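Local coordinates for protein RNase III inhibitor (Mycobacterium tuberculosis, PDB 5M3I) that is a macro domain protein, named an RNase III inhibitor, with an alpha/beta fold built around a mixed sheet, at residues R111-E115 with L116-S120; A22-E25 with A26-N29. All blocks are in the same frame, centred on the assembly; numbering follows the deposited sequence.

Contact 1 (R111-E115 with L116-S120); sequences RVIRE and LNIAS
The carbonyl oxygen of Ile113 is gripped twice: Ile118 N donates to Ile113 O at 3.0 Å, in the plane of the carbonyl, and a water adds a weak bond to the same oxygen. That water also donates to Ile118 O at 2.6 Å, so Ile118 N is bound to this carbonyl directly, and Ile118 O is linked to it weakly through the water. One residue on, Arg114 O takes Asn117 N at 3.0 Å; this donor stands above the carbonyl plane, 66° out of it, and does not use a lone pair. A second water joins Arg114 O to Asn117 OD1. The last regular helical bond precedes these, from Leu116 N to Val112 O at 3.0 Å.

Two apolar pairs join the helix to the residues after it. The Val112 and Leu116 side chains run side by side in the same direction, with Val112 CG1 against Leu116 CD1 at 3.9 Å; CG1 lies anti to Val112 N (chi1 162°), on the carbonyl side that Leu116 approaches. Both residues also touch Val72 of strand 71-74. The Ile113 and Ile118 side chains instead cross at about a right angle, Ile113 CG2 meeting Ile118 CB at 4.0 Å. Ile118 continues onto His83 and Ile85 of strand 83-88, while Ile113 packs on Leu149 and Val152. The polar end of Arg114 turns to Gln148 O. With Asn117 at positive phi (52°) and two bonds leading back into the last turn, this is a Schellman motif, closing helix 99-115 and redirecting the chain into strand 120-123 of the macro domain.

Contact 2 (A22-E25 with A26-N29); sequences ADTE and ALVN
With chi1 at 57°, Thr24 places OG1 between its own backbone N and carbonyl carbon, while the chi1 of Leu27 (-54°) sets CG beside its backbone N, and CD2 branches from there toward the loop. Thr24 OG1 donates to Ala26 O at 2.8 Å. The hydroxyl comes from above the carbonyl plane, 43° out of it, and so misses the lone-pair directions. The bond spans only two residues and folds the threonine side chain over the first peptide of the strand.

Leu27 CD2 completes the arrangement by lying 3.5 Å from Thr24 OG1, the two side chains crossing at a slant. The same methyl reaches Ala22 CB at 4.0 Å, so one leucine branch bridges the polar and apolar members of the preceding loop. The chain turns at Asp23, an inverse gamma turn with a weak bond from Thr24 N to Ala22 O (3.2 Å), and on both sides of it the CB of Ala22 and of Thr24 points toward the strand. The CB of Glu25 points away from the strand, and the extended chain beyond it brings OE2 to a weak hydrogen bond from Ala119 N.

Beyond the two segments, Ala22 and Thr24 lean on Ala122 of strand 120-123, and Thr24 also on Ser120. Leu27 packs against Phe45 of helix 40-48 and Pro81, while Ala26 touches Ile85 of strand 83-88. The loop thus feeds strand 26-31 into the interior of the sheet, between its parallel neighbours 120-123 and 83-88, with helix 40-48 lying against Leu27 and Asn29.

Overall arrangement
Contact 1 is partly buried and closes a helix, whereas contact 2 is buried and opens a strand; their centres lie about 12 Å apart. Both lead into neighbouring parallel strands, 120-123 and 26-31, and they meet where these begin: Ser120 OG lies 2.8 Å from Glu25 N and Ser120 O lies 3.0 Å from Ala26 N, both probable hydrogen bonds. Contact 1 relies on backbone amides, carbonyls and bridging waters, with apolar pairs that range from buried Ile113 and Ile118 to exposed Leu116. Contact 2 depends on one side-chain hydroxyl and a leucine methyl. Strand 83-88 touches both, through Ile85, which meets Ile118 and Ala26.

Contact 1 (R111-E115 with L116-S120)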
loop_
_atom_site.group_PDB
_atom_site.type_symbol
_atom_site.label_atom_id
_atom_site.label_comp_id
_atom_site.label_asym_id
_atom_site.label_seq_id
_atom_site.Cartn_x
_atom_site.Cartn_y
_atom_site.Cartn_z
ATOM N N ARG A 111 -11.030 2.822 -5.116
ATOM C CA ARG A 111 -11.959 1.899 -5.734
ATOM C C ARG A 111 -11.946 0.549 -5.004
ATOM O O ARG A 111 -12.959 -0.014 -4.741
ATOM C CB ARG A 111 -11.603 1.698 -7.208
ATOM C CG ARG A 111 -12.609 0.832 -7.963
ATOM C CD ARG A 111 -12.143 0.461 -9.367
ATOM N NE ARG A 111 -10.965 -0.415 -9.330
ATOM C CZ ARG A 111 -10.948 -1.707 -8.967
ATOM N NH1 ARG A 111 -12.055 -2.337 -8.604
ATOM N NH2 ARG A 111 -9.800 -2.375 -8.972
ATOM N N VAL A 112 -10.776 0.061 -4.651
ATOM C CA VAL A 112 -10.667 -1.237 -4.021
ATOM C C VAL A 112 -11.261 -1.233 -2.595
ATOM O O VAL A 112 -11.840 -2.230 -2.144
ATOM C CB VAL A 112 -9.188 -1.690 -4.060
ATOM C CG1 VAL A 112 -8.875 -2.790 -3.068
ATOM C CG2 VAL A 112 -8.833 -2.118 -5.475
ATOM N N ILE A 113 -11.026 -0.150 -1.859
ATOM C CA ILE A 113 -11.540 -0.035 -0.507
ATOM C C ILE A 113 -13.063 -0.050 -0.548
ATOM O O ILE A 113 -13.679 -0.622 0.338
ATOM C CB ILE A 113 -10.955 1.210 0.221
ATOM C CG1 ILE A 113 -9.499 0.927 0.631
ATOM C CG2 ILE A 113 -11.769 1.575 1.455
ATOM C CD1 ILE A 113 -8.665 2.143 0.902
ATOM N N ARG A 114 -13.644 0.630 -1.530
ATOM C CA ARG A 114 -15.113 0.667 -1.699
ATOM C C ARG A 114 -15.646 -0.701 -2.048
ATOM O O ARG A 114 -16.527 -1.222 -1.373
ATOM C CB ARG A 114 -15.508 1.616 -2.782
ATOM C CG ARG A 114 -15.513 3.053 -2.323
ATOM C CD ARG A 114 -15.739 4.008 -3.487
ATOM N NE ARG A 114 -15.738 5.381 -2.992
ATOM C CZ ARG A 114 -15.487 6.465 -3.725
ATOM N NH1 ARG A 114 -15.169 6.377 -5.034
ATOM N NH2 ARG A 114 -15.526 7.660 -3.131
ATOM N N GLU A 115 -15.064 -1.278 -3.093
ATOM C CA GLU A 115 -15.478 -2.586 -3.564
ATOM C C GLU A 115 -15.393 -3.696 -2.538
ATOM O O GLU A 115 -16.296 -4.509 -2.465
ATOM C CB GLU A 115 -14.773 -2.971 -4.865
ATOM C CG GLU A 115 -15.443 -2.216 -5.996
ATOM C CD GLU A 115 -14.829 -2.476 -7.335
ATOM O OE1 GLU A 115 -13.894 -3.316 -7.415
ATOM O OE2 GLU A 115 -15.263 -1.829 -8.320
ATOM N N LEU A 116 -14.373 -3.687 -1.702
ATOM C CA LEU A 116 -14.237 -4.702 -0.654
ATOM C C LEU A 116 -14.851 -4.296 0.697
ATOM O O LEU A 116 -14.806 -5.066 1.672
ATOM C CB LEU A 116 -12.779 -5.057 -0.492
ATOM C CG LEU A 116 -12.160 -5.688 -1.738
ATOM C CD1 LEU A 116 -10.681 -5.909 -1.527
ATOM C CD2 LEU A 116 -12.832 -7.015 -2.068
ATOM N N ASN A 117 -15.471 -3.119 0.742
ATOM C CA ASN A 117 -16.051 -2.606 1.965
ATOM C C ASN A 117 -15.090 -2.591 3.151
ATOM O O ASN A 117 -15.454 -2.916 4.295
ATOM C CB ASN A 117 -17.361 -3.416 2.296
ATOM C CG ASN A 117 -18.472 -2.510 2.799
ATOM O OD1 ASN A 117 -18.486 -1.298 2.555
ATOM N ND2 ASN A 117 -19.414 -3.098 3.508
ATOM N N ILE A 118 -13.850 -2.164 2.888
ATOM C CA ILE A 118 -12.836 -2.097 3.926
ATOM C C ILE A 118 -13.184 -0.916 4.850
ATOM O O ILE A 118 -13.475 0.177 4.382
ATOM C CB ILE A 118 -11.434 -2.018 3.286
ATOM C CG1 ILE A 118 -11.089 -3.388 2.698
ATOM C CG2 ILE A 118 -10.373 -1.586 4.296
ATOM C CD1 ILE A 118 -9.977 -3.349 1.667
ATOM N N ALA A 119 -13.244 -1.178 6.151
ATOM C CA ALA A 119 -13.558 -0.157 7.187
ATOM C C ALA A 119 -12.318 0.642 7.662
ATOM O O ALA A 119 -12.457 1.735 8.180
ATOM C CB ALA A 119 -14.159 -0.842 8.389
ATOM N N SER A 120 -11.129 0.061 7.511
ATOM C CA SER A 120 -9.948 0.674 8.028
ATOM C C SER A 120 -8.727 0.203 7.241
ATOM O O SER A 120 -8.643 -0.969 6.874
ATOM C CB SER A 120 -9.804 0.387 9.545
ATOM O OG SER A 120 -9.397 -0.937 9.779
HETATM O O HOH W 1 -15.304 1.025 2.723
HETATM O O HOH W 2 -18.300 0.657 -0.060
#

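Contact 2 (A22-E25 with A26-N29)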
loop_
_atom_site.group_PDB
_atom_site.type_symbol
_atom_site.label_atom_id
_atom_site.label_comp_id
_atom_site.label_asym_id
_atom_site.label_seq_id
_atom_site.Cartn_x
_atom_site.Cartn_y
_atom_site.Cartn_z
ATOM N N ALA A 22 -0.350 -2.548 12.771
ATOM C CA ALA A 22 -1.536 -1.711 12.791
ATOM C C ALA A 22 -2.764 -2.579 13.017
ATOM O O ALA A 22 -2.856 -3.705 12.514
ATOM C CB ALA A 22 -1.663 -0.930 11.507
ATOM N N ASP A 23 -3.701 -2.041 13.779
ATOM C CA ASP A 23 -4.940 -2.736 14.082
ATOM C C ASP A 23 -6.002 -2.300 13.069
ATOM O O ASP A 23 -6.982 -1.635 13.421
ATOM C CB ASP A 23 -5.373 -2.410 15.527
ATOM C CG ASP A 23 -6.620 -3.173 15.959
ATOM O OD1 ASP A 23 -6.792 -4.354 15.554
ATOM O OD2 ASP A 23 -7.435 -2.578 16.695
ATOM N N THR A 24 -5.764 -2.646 11.809
ATOM C CA THR A 24 -6.657 -2.258 10.730
ATOM C C THR A 24 -7.050 -3.478 9.918
ATOM O O THR A 24 -6.445 -4.549 9.981
ATOM C CB THR A 24 -6.034 -1.179 9.798
ATOM O OG1 THR A 24 -4.801 -1.653 9.258
ATOM C CG2 THR A 24 -5.792 0.112 10.551
ATOM N N GLU A 25 -8.093 -3.299 9.154
ATOM C CA GLU A 25 -8.633 -4.365 8.322
ATOM C C GLU A 25 -7.756 -4.621 7.091
ATOM O O GLU A 25 -7.659 -5.756 6.632
ATOM C CB GLU A 25 -10.035 -3.934 7.924
ATOM C CG GLU A 25 -10.873 -5.011 7.315
ATOM C CD GLU A 25 -12.335 -4.586 7.151
ATOM O OE1 GLU A 25 -12.956 -5.009 6.145
ATOM O OE2 GLU A 25 -12.839 -3.849 8.023
ATOM N N ALA A 26 -7.119 -3.560 6.563
ATOM C CA ALA A 26 -6.174 -3.679 5.450
ATOM C C ALA A 26 -4.842 -3.007 5.771
ATOM O O ALA A 26 -4.781 -2.044 6.535
ATOM C CB ALA A 26 -6.755 -3.077 4.186
ATOM N N LEU A 27 -3.781 -3.546 5.184
ATOM C CA LEU A 27 -2.476 -2.892 5.204
ATOM C C LEU A 27 -2.066 -2.629 3.786
ATOM O O LEU A 27 -2.239 -3.503 2.942
ATOM C CB LEU A 27 -1.445 -3.800 5.847
ATOM C CG LEU A 27 -1.753 -4.348 7.232
ATOM C CD1 LEU A 27 -0.633 -5.290 7.642
ATOM C CD2 LEU A 27 -1.870 -3.220 8.227
ATOM N N VAL A 28 -1.510 -1.446 3.522
ATOM C CA VAL A 28 -0.900 -1.143 2.234
ATOM C C VAL A 28 0.630 -1.353 2.229
ATOM O O VAL A 28 1.352 -0.936 3.134
ATOM C CB VAL A 28 -1.202 0.272 1.805
ATOM C CG1 VAL A 28 -0.550 0.572 0.457
ATOM C CG2 VAL A 28 -2.701 0.506 1.748
ATOM N N ASN A 29 1.094 -2.062 1.218
ATOM C CA ASN A 29 2.490 -2.321 0.968
ATOM C C ASN A 29 2.880 -1.555 -0.325
ATOM O O ASN A 29 2.021 -1.288 -1.153
ATOM C CB ASN A 29 2.670 -3.825 0.790
ATOM C CG ASN A 29 4.120 -4.251 0.613
ATOM O OD1 ASN A 29 5.049 -3.533 0.965
ATOM N ND2 ASN A 29 4.308 -5.422 0.023
#